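Local coordinates for putative acyl-[acyl-carrier-protein]--UDP-N-acetylglucosamine O-acyltransferase (Bacteroides fragilis, PDB 4R36) that probably transfers an acyl chain from acyl carrier protein to UDP-N-acetylglucosamine, the first step of lipid A biosynthesis, at residues 173-178 and 269-274. Residues are numbered along the deposited sequence; the frame is centred on the assembly and turned at random.
Sequences HQFCRV and SERGII
Arg271 lays its side chain across the Gln174 and Phe175 carbonyls and the side chains of His173, Phe175 and Cys176, in a type II beta turn at one corner of a coil of the left-handed parallel beta-helix. The turn is closed by the backbone bond from Cys176 N to His173 O, 3.2 Å, and runs into strand 177-178; the arginine comes from the loop that follows helix 257-267, so the contact ties the C-terminal helical part back onto the last coils of the beta-helix. Arg271 CG is anti to its carbonyl carbon, and Arg271 CD lies 3.4 Å from Phe175 O. A bend at chi3 (42°) then turns one guanidinium face over the turn, with Gln174 O and Cys176 SG beneath it; Cys176 SG is 3.7 Å from Arg271 NE. Arg271 NH1 approaches Gln174 O to 3.1 Å, but the angle is too poor for a hydrogen bond. The same nitrogen lies at the edge of the Phe175 ring, whose plane is only 13° from that of the guanidinium, so the two groups sit side by side rather than stacked. On the His173 side, the imidazole is tilted 58° to the guanidinium, and its ND1 makes a weak hydrogen bond to Gln174 O. Arg271 NH2 hydrogen-bonds to Ser191 O, on the next coil, while Asp193 accepts the backbone N-H groups of Arg271 and Arg177. Gln174 binds UDP-N-acetylglucosamine in another structure of the protein, its side chain about 6 Å from those of His138 and Lys90. Arg271 NH2 lies 3.5 Å from His173 ND1.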
loop_
_atom_site.group_PDB
_atom_site.type_symbol
_atom_site.label_atom_id
_atom_site.label_comp_id
_atom_site.label_asym_id
_atom_site.label_seq_id
_atom_site.Cartn_x
_atom_site.Cartn_y
_atom_site.Cartn_z
ATOM N N HIS A 173 9.701 -0.955 11.222
ATOM C CA HIS A 173 10.947 -0.301 11.047
ATOM C C HIS A 173 12.188 -1.235 10.990
ATOM O O HIS A 173 12.204 -2.302 11.602
ATOM C CB HIS A 173 11.109 0.606 12.238
ATOM C CG HIS A 173 12.047 1.723 12.018
ATOM N ND1 HIS A 173 13.348 1.707 12.454
ATOM C CD2 HIS A 173 11.854 2.934 11.438
ATOM C CE1 HIS A 173 13.945 2.840 12.124
ATOM N NE2 HIS A 173 13.057 3.600 11.513
ATOM N N GLN A 174 13.265 -0.777 10.344
ATOM C CA GLN A 174 14.500 -1.612 10.223
ATOM C C GLN A 174 15.010 -2.099 11.539
ATOM O O GLN A 174 14.918 -1.406 12.573
ATOM C CB GLN A 174 15.654 -0.905 9.422
ATOM C CG GLN A 174 15.943 0.472 9.913
ATOM C CD GLN A 174 17.073 1.114 9.142
ATOM O OE1 GLN A 174 17.496 0.606 8.102
ATOM N NE2 GLN A 174 17.583 2.230 9.670
ATOM N N PHE A 175 15.536 -3.309 11.525
ATOM C CA PHE A 175 16.176 -3.926 12.673
ATOM C C PHE A 175 15.191 -4.326 13.804
ATOM O O PHE A 175 15.638 -4.681 14.913
ATOM C CB PHE A 175 17.296 -3.038 13.310
ATOM C CG PHE A 175 18.323 -2.527 12.347
ATOM C CD1 PHE A 175 19.233 -3.402 11.766
ATOM C CD2 PHE A 175 18.394 -1.184 12.036
ATOM C CE1 PHE A 175 20.216 -2.944 10.863
ATOM C CE2 PHE A 175 19.350 -0.713 11.101
ATOM C CZ PHE A 175 20.269 -1.596 10.532
ATOM N N CYS A 176 13.901 -4.173 13.605
ATOM C CA CYS A 176 12.950 -4.608 14.650
ATOM C C CYS A 176 12.691 -6.096 14.631
ATOM O O CYS A 176 12.928 -6.787 13.623
ATOM C CB CYS A 176 11.632 -3.846 14.517
ATOM S SG CYS A 176 11.945 -2.107 14.998
ATOM N N ARG A 177 12.182 -6.601 15.745
ATOM C CA ARG A 177 11.845 -7.985 15.885
ATOM C C ARG A 177 10.448 -8.136 16.476
ATOM O O ARG A 177 10.053 -7.390 17.393
ATOM C CB ARG A 177 12.876 -8.690 16.821
ATOM C CG ARG A 177 12.561 -10.147 16.949
ATOM C CD ARG A 177 13.690 -10.890 17.650
ATOM N NE ARG A 177 13.385 -12.278 17.919
ATOM C CZ ARG A 177 14.012 -13.021 18.806
ATOM N NH1 ARG A 177 15.079 -12.525 19.505
ATOM N NH2 ARG A 177 13.571 -14.270 18.991
ATOM N N VAL A 178 9.682 -9.076 15.905
ATOM C CA VAL A 178 8.354 -9.461 16.352
ATOM C C VAL A 178 8.382 -10.901 16.882
ATOM O O VAL A 178 8.780 -11.862 16.189
ATOM C CB VAL A 178 7.322 -9.369 15.190
ATOM C CG1 VAL A 178 5.949 -9.872 15.581
ATOM C CG2 VAL A 178 7.247 -7.937 14.663
ATOM N N SER A 269 16.324 -7.897 24.200
ATOM C CA SER A 269 15.773 -7.023 23.121
ATOM C C SER A 269 16.805 -6.004 22.664
ATOM O O SER A 269 17.299 -5.165 23.452
ATOM C CB SER A 269 14.528 -6.278 23.613
ATOM O OG SER A 269 14.134 -5.259 22.691
ATOM N N GLU A 270 17.087 -5.998 21.384
ATOM C CA GLU A 270 17.989 -5.034 20.851
ATOM C C GLU A 270 17.487 -3.620 20.774
ATOM O O GLU A 270 18.287 -2.684 20.823
ATOM C CB GLU A 270 18.316 -5.362 19.414
ATOM C CG GLU A 270 18.786 -6.755 19.207
ATOM C CD GLU A 270 20.145 -7.018 19.808
ATOM O OE1 GLU A 270 20.875 -6.066 20.159
ATOM O OE2 GLU A 270 20.461 -8.208 19.886
ATOM N N ARG A 271 16.221 -3.443 20.463
ATOM C CA ARG A 271 15.691 -2.093 20.389
ATOM C C ARG A 271 14.970 -1.557 21.613
ATOM O O ARG A 271 14.552 -0.388 21.619
ATOM C CB ARG A 271 14.783 -2.022 19.187
ATOM C CG ARG A 271 15.727 -2.295 18.000
ATOM C CD ARG A 271 15.385 -1.782 16.680
ATOM N NE ARG A 271 14.857 -0.439 16.606
ATOM C CZ ARG A 271 15.181 0.481 15.713
ATOM N NH1 ARG A 271 16.170 0.286 14.871
ATOM N NH2 ARG A 271 14.556 1.653 15.747
ATOM N N GLY A 272 14.713 -2.428 22.567
ATOM C CA GLY A 272 13.710 -2.148 23.585
ATOM C C GLY A 272 12.379 -2.628 23.065
ATOM O O GLY A 272 12.228 -2.802 21.869
ATOM N N ILE A 273 11.381 -2.757 23.939
ATOM C CA ILE A 273 10.047 -3.157 23.517
ATOM C C ILE A 273 9.079 -2.039 23.435
ATOM O O ILE A 273 9.303 -1.007 24.019
ATOM C CB ILE A 273 9.448 -4.253 24.414
ATOM C CG1 ILE A 273 9.400 -3.841 25.905
ATOM C CG2 ILE A 273 10.275 -5.485 24.238
ATOM C CD1 ILE A 273 8.569 -4.784 26.727
ATOM N N ILE A 274 7.970 -2.245 22.730
ATOM C CA ILE A 274 6.974 -1.206 22.587
ATOM C C ILE A 274 6.354 -0.951 23.982
ATOM O O ILE A 274 6.362 -1.821 24.853
ATOM C CB ILE A 274 5.875 -1.553 21.538
ATOM C CG1 ILE A 274 5.048 -2.790 21.983
ATOM C CG2 ILE A 274 6.471 -1.688 20.149
ATOM C CD1 ILE A 274 3.762 -2.975 21.160
#